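PDB 4Y9J: protein ACDH-11, isoform b from Caenorhabditis elegans, which belongs to the acyl-CoA dehydrogenase family of flavoproteins and binds flavin-adenine dinucleotide in a tetrameric assembly. Local coordinates for residues Leu41-Glu46 / Asp120-Arg125; Ala51-Lys56 / Val129-Leu134. All coordinates share one frame; numbering follows the deposited sequence.

Interaction 1 of 2, residues Leu41-Glu46 / Asp120-Arg125; sequences LLPESE and DPFVRR
F122 lays the rim of its ring against the turn L41-P43, its para carbon CZ directed at the carbonyl of L41. The oxygen lies near the ring plane, at its edge; the 2.9 Å from F122 CZ to L41 O is shorter than a comfortable carbon-oxygen contact, and the exact fit is doubtful. P43 meets the same edge, its CD 4.0 Å from F122 CE1. The first torsion of F122 is close to eclipsed (chi1 130°), which points to strain or an uncertain ring position. V123, whose CB points toward the turn, packs beside the ring. Its CG2 branch reaches E46 CG at 3.9 Å and also touches P43 CD, while CG1 lies against CB and CD of E46. L42 crosses V123 at about a right angle, with L42 CD2 4.1 Å from V123 CA. The E46 chain bends at chi2 (-73°) over the valine methyls, and its carboxylate forms a salt bridge with R49 one helical turn on. No hydrogen bond joins the two segments. D120 N-caps helix 121-135: its OD1 accepts from F122 N at 3.3 Å, on the anti side and 29° out of the carboxylate plane. L41 also packs on F373 and F122 on R377, both of helix 352-383. The arrangement joins the tight turn between helices 34-41 and 44-74, with P43 at the N-cap position, to the first turn of helix 121-135 in the helical N-terminal domain of an acyl-CoA dehydrogenase fold.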
loop_
_atom_site.group_PDB
_atom_site.type_symbol
_atom_site.label_atom_id
_atom_site.label_comp_id
_atom_site.label_asym_id
_atom_site.label_seq_id
_atom_site.Cartn_x
_atom_site.Cartn_y
_atom_site.Cartn_z
ATOM N N LEU B 41 -34.873 16.644 32.091
ATOM C CA LEU B 41 -35.201 17.614 31.027
ATOM C C LEU B 41 -36.475 17.318 30.281
ATOM O O LEU B 41 -37.104 18.223 29.795
ATOM C CB LEU B 41 -34.046 17.713 30.023
ATOM C CG LEU B 41 -32.733 18.219 30.590
ATOM C CD1 LEU B 41 -31.600 18.180 29.569
ATOM C CD2 LEU B 41 -32.903 19.625 31.120
ATOM N N LEU B 42 -36.846 16.050 30.178
ATOM C CA LEU B 42 -37.986 15.638 29.400
ATOM C C LEU B 42 -39.200 15.330 30.270
ATOM O O LEU B 42 -39.069 14.769 31.353
ATOM C CB LEU B 42 -37.688 14.379 28.630
ATOM C CG LEU B 42 -36.535 14.448 27.623
ATOM C CD1 LEU B 42 -36.274 13.042 27.083
ATOM C CD2 LEU B 42 -36.835 15.391 26.460
ATOM N N PRO B 43 -40.382 15.642 29.763
ATOM C CA PRO B 43 -41.651 15.228 30.375
ATOM C C PRO B 43 -41.700 13.702 30.487
ATOM O O PRO B 43 -41.164 13.037 29.588
ATOM C CB PRO B 43 -42.705 15.701 29.383
ATOM C CG PRO B 43 -42.034 16.567 28.396
ATOM C CD PRO B 43 -40.557 16.357 28.486
ATOM N N GLU B 44 -42.394 13.156 31.505
ATOM C CA GLU B 44 -42.205 11.726 31.969
ATOM C C GLU B 44 -42.553 10.747 30.887
ATOM O O GLU B 44 -41.895 9.691 30.751
ATOM C CB GLU B 44 -43.074 11.340 33.213
ATOM C CG GLU B 44 -43.072 9.827 33.572
ATOM C CD GLU B 44 -44.073 9.420 34.649
ATOM O OE1 GLU B 44 -45.299 9.504 34.425
ATOM O OE2 GLU B 44 -43.614 8.986 35.732
ATOM N N SER B 45 -43.565 11.153 30.142
ATOM C CA SER B 45 -44.085 10.472 29.009
ATOM C C SER B 45 -43.055 10.366 27.878
ATOM O O SER B 45 -42.828 9.272 27.289
ATOM C CB SER B 45 -45.325 11.270 28.543
ATOM O OG SER B 45 -44.978 12.650 28.377
ATOM N N GLU B 46 -42.436 11.502 27.552
ATOM C CA GLU B 46 -41.540 11.539 26.415
ATOM C C GLU B 46 -40.308 10.813 26.839
ATOM O O GLU B 46 -39.670 10.171 26.040
ATOM C CB GLU B 46 -41.178 12.947 26.032
ATOM C CG GLU B 46 -42.321 13.812 25.599
ATOM C CD GLU B 46 -42.891 13.487 24.231
ATOM O OE1 GLU B 46 -43.648 14.366 23.724
ATOM O OE2 GLU B 46 -42.675 12.377 23.687
ATOM N N ASP B 120 -42.821 17.698 19.861
ATOM C CA ASP B 120 -42.414 18.979 20.399
ATOM C C ASP B 120 -40.910 19.327 20.116
ATOM O O ASP B 120 -40.022 18.620 20.568
ATOM C CB ASP B 120 -42.577 18.827 21.894
ATOM C CG ASP B 120 -42.554 20.128 22.627
ATOM O OD1 ASP B 120 -41.770 20.989 22.271
ATOM O OD2 ASP B 120 -43.392 20.305 23.560
ATOM N N PRO B 121 -40.623 20.482 19.496
ATOM C CA PRO B 121 -39.214 20.737 19.141
ATOM C C PRO B 121 -38.193 20.652 20.270
ATOM O O PRO B 121 -37.030 20.217 20.048
ATOM C CB PRO B 121 -39.260 22.139 18.552
ATOM C CG PRO B 121 -40.619 22.258 17.984
ATOM C CD PRO B 121 -41.536 21.467 18.888
ATOM N N PHE B 122 -38.591 21.022 21.486
ATOM C CA PHE B 122 -37.623 20.980 22.599
ATOM C C PHE B 122 -37.272 19.511 22.881
ATOM O O PHE B 122 -36.130 19.183 23.156
ATOM C CB PHE B 122 -38.159 21.803 23.814
ATOM C CG PHE B 122 -38.128 21.093 25.133
ATOM C CD1 PHE B 122 -39.136 20.226 25.473
ATOM C CD2 PHE B 122 -37.154 21.347 26.033
ATOM C CE1 PHE B 122 -39.141 19.586 26.694
ATOM C CE2 PHE B 122 -37.151 20.723 27.257
ATOM C CZ PHE B 122 -38.114 19.811 27.564
ATOM N N VAL B 123 -38.269 18.628 22.761
ATOM C CA VAL B 123 -38.062 17.215 23.029
ATOM C C VAL B 123 -37.156 16.628 21.956
ATOM O O VAL B 123 -36.236 15.897 22.225
ATOM C CB VAL B 123 -39.413 16.459 23.067
ATOM C CG1 VAL B 123 -39.249 14.945 22.913
ATOM C CG2 VAL B 123 -40.154 16.807 24.359
ATOM N N ARG B 124 -37.503 16.892 20.720
ATOM C CA ARG B 124 -36.844 16.209 19.673
ATOM C C ARG B 124 -35.386 16.606 19.518
ATOM O O ARG B 124 -34.598 15.775 19.116
ATOM C CB ARG B 124 -37.671 16.306 18.427
ATOM C CG ARG B 124 -37.580 17.597 17.686
ATOM C CD ARG B 124 -38.796 17.708 16.760
ATOM N NE ARG B 124 -38.560 18.895 15.955
ATOM C CZ ARG B 124 -39.487 19.686 15.443
ATOM N NH1 ARG B 124 -40.760 19.415 15.607
ATOM N NH2 ARG B 124 -39.117 20.779 14.802
ATOM N N ARG B 125 -34.977 17.813 19.922
ATOM C CA ARG B 125 -33.584 18.158 19.809
ATOM C C ARG B 125 -32.810 17.482 20.927
ATOM O O ARG B 125 -31.675 17.072 20.728
ATOM C CB ARG B 125 -33.333 19.678 19.781
ATOM C CG ARG B 125 -33.714 20.378 18.476
ATOM C CD ARG B 125 -32.857 19.911 17.288
ATOM N NE ARG B 125 -32.911 20.825 16.159
ATOM C CZ ARG B 125 -32.282 20.664 15.002
ATOM N NH1 ARG B 125 -31.568 19.554 14.745
ATOM N NH2 ARG B 125 -32.398 21.611 14.086
#

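Interaction 2 of 2, residues Ala51-Lys56 / Val129-Leu134; sequences AADLSK and VAKLFL
D53 and K131 cross at about a right angle, the extended lysine bringing its ammonium up to the end of the carboxylate. K131 NZ is 2.9 Å from D53 OD2, which receives it through the syn lone pair. A second, weak bond runs from K131 NZ to D53 OD1 at 3.3 Å. With CG opposite the backbone N (chi1 -176°), the D53 carboxylate reaches forward to the facing helix. The salt bridge is shared on both ends: H127 also bonds to D53 OD2, and K131 NZ makes its stronger salt bridge with E108, D53 being the partner across this contact. The lysine charge also lies against F57 in a cation-pi contact. The network probably stabilises the charged form of the buried lysine.

Beside it, L54 projects between A130, K131 and L134, its two methyls parting: CD1 meets A130 CB at 3.6 Å, and CD2 settles obliquely against the aliphatic root of K131, 3.6 Å from K131 CB. From farther along the helix L134 sends CD1 to within 4.0 Å of L54 CD2, close also to the L54 carbonyl oxygen. L38 and L34 of helix 34-41 add to this apolar patch. The segment axes run 10.3 Å apart at 11°, nearly parallel, a spacing bridged by leucine and by the ion pair: side-by-side helix packing within the alpha-helical N-terminal domain of the acyl-CoA dehydrogenase fold.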
loop_
_atom_site.group_PDB
_atom_site.type_symbol
_atom_site.label_atom_id
_atom_site.label_comp_id
_atom_site.label_asym_id
_atom_site.label_seq_id
_atom_site.Cartn_x
_atom_site.Cartn_y
_atom_site.Cartn_z
ATOM N N ALA B 51 -35.942 7.149 25.953
ATOM C CA ALA B 51 -34.968 6.254 26.540
ATOM C C ALA B 51 -35.052 4.881 25.923
ATOM O O ALA B 51 -34.023 4.236 25.771
ATOM C CB ALA B 51 -35.149 6.123 28.046
ATOM N N ALA B 52 -36.242 4.404 25.582
ATOM C CA ALA B 52 -36.293 3.083 24.927
ATOM C C ALA B 52 -35.613 3.137 23.562
ATOM O O ALA B 52 -34.844 2.243 23.239
ATOM C CB ALA B 52 -37.686 2.543 24.815
ATOM N N ASP B 53 -35.809 4.208 22.805
ATOM C CA ASP B 53 -35.115 4.313 21.525
ATOM C C ASP B 53 -33.583 4.305 21.676
ATOM O O ASP B 53 -32.856 3.609 20.968
ATOM C CB ASP B 53 -35.532 5.547 20.763
ATOM C CG ASP B 53 -34.890 5.614 19.389
ATOM O OD1 ASP B 53 -35.138 4.735 18.511
ATOM O OD2 ASP B 53 -34.186 6.556 19.172
ATOM N N LEU B 54 -33.085 5.076 22.626
ATOM C CA LEU B 54 -31.688 5.234 22.823
ATOM C C LEU B 54 -31.041 3.980 23.367
ATOM O O LEU B 54 -29.936 3.610 22.929
ATOM C CB LEU B 54 -31.396 6.427 23.726
ATOM C CG LEU B 54 -31.796 7.776 23.129
ATOM C CD1 LEU B 54 -31.585 8.794 24.242
ATOM C CD2 LEU B 54 -30.941 8.154 21.915
ATOM N N SER B 55 -31.720 3.314 24.285
ATOM C CA SER B 55 -31.219 2.089 24.827
ATOM C C SER B 55 -31.085 0.989 23.743
ATOM O O SER B 55 -30.054 0.285 23.691
ATOM C CB SER B 55 -32.098 1.605 25.968
ATOM O OG SER B 55 -31.431 0.529 26.598
ATOM N N LYS B 56 -32.087 0.886 22.873
ATOM C CA LYS B 56 -32.081 -0.047 21.750
ATOM C C LYS B 56 -30.958 0.325 20.807
ATOM O O LYS B 56 -30.157 -0.546 20.425
ATOM C CB LYS B 56 -33.449 -0.091 21.056
ATOM C CG LYS B 56 -33.485 -0.930 19.763
ATOM C CD LYS B 56 -34.914 -1.122 19.258
ATOM C CE LYS B 56 -34.897 -1.730 17.868
ATOM N NZ LYS B 56 -36.072 -1.269 17.093
ATOM N N VAL B 129 -29.902 15.073 19.930
ATOM C CA VAL B 129 -28.571 15.266 20.463
ATOM C C VAL B 129 -28.023 14.059 21.257
ATOM O O VAL B 129 -26.884 13.675 21.085
ATOM C CB VAL B 129 -28.450 16.625 21.236
ATOM C CG1 VAL B 129 -27.158 16.710 21.996
ATOM C CG2 VAL B 129 -28.481 17.767 20.239
ATOM N N ALA B 130 -28.863 13.423 22.066
ATOM C CA ALA B 130 -28.466 12.198 22.804
ATOM C C ALA B 130 -28.116 11.044 21.834
ATOM O O ALA B 130 -27.143 10.303 22.018
ATOM C CB ALA B 130 -29.644 11.772 23.726
ATOM N N LYS B 131 -28.894 10.940 20.760
ATOM C CA LYS B 131 -28.674 9.879 19.795
ATOM C C LYS B 131 -27.362 10.104 19.039
ATOM O O LYS B 131 -26.592 9.168 18.852
ATOM C CB LYS B 131 -29.865 9.707 18.846
ATOM C CG LYS B 131 -29.939 8.320 18.258
ATOM C CD LYS B 131 -31.242 8.090 17.497
ATOM C CE LYS B 131 -31.405 6.593 17.291
ATOM N NZ LYS B 131 -32.731 6.218 16.739
ATOM N N LEU B 132 -27.108 11.339 18.636
ATOM C CA LEU B 132 -25.862 11.738 18.033
ATOM C C LEU B 132 -24.677 11.500 18.948
ATOM O O LEU B 132 -23.565 11.110 18.474
ATOM C CB LEU B 132 -25.893 13.217 17.624
ATOM C CG LEU B 132 -26.823 13.546 16.471
ATOM C CD1 LEU B 132 -27.120 15.044 16.479
ATOM C CD2 LEU B 132 -26.152 13.162 15.162
ATOM N N PHE B 133 -24.889 11.752 20.228
ATOM C CA PHE B 133 -23.862 11.506 21.218
ATOM C C PHE B 133 -23.487 10.002 21.349
ATOM O O PHE B 133 -22.311 9.658 21.539
ATOM C CB PHE B 133 -24.257 12.128 22.539
ATOM C CG PHE B 133 -23.331 11.798 23.714
ATOM C CD1 PHE B 133 -22.068 12.394 23.869
ATOM C CD2 PHE B 133 -23.738 10.840 24.658
ATOM C CE1 PHE B 133 -21.285 12.077 24.985
ATOM C CE2 PHE B 133 -22.970 10.549 25.767
ATOM C CZ PHE B 133 -21.761 11.164 25.946
ATOM N N LEU B 134 -24.475 9.113 21.280
ATOM C CA LEU B 134 -24.208 7.684 21.249
ATOM C C LEU B 134 -23.519 7.265 19.925
ATOM O O LEU B 134 -22.576 6.451 19.931
ATOM C CB LEU B 134 -25.476 6.897 21.446
ATOM C CG LEU B 134 -26.238 7.194 22.733
ATOM C CD1 LEU B 134 -27.485 6.319 22.707
ATOM C CD2 LEU B 134 -25.384 6.908 23.952
#

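Overall arrangement
Interactions 1 and 2 lie along one helix pair, their centres 13 Å apart on the same side of the chain's centre. Both join helix 44-74 to helix 121-135, with interaction 1 at their starts and interaction 2 farther in. Along the chain the segments come in the order 41-46, 51-56, 120-125, 129-134, so the two contacts advance together, as two helices running in the same direction require. The peripheral contact is partly buried, the inner one buried. All four segments belong to the AidB-type N-terminal domain, and helix 352-383 touches both sites, tying the pair to a helix of the acyl-CoA dehydrogenase C-terminal domain.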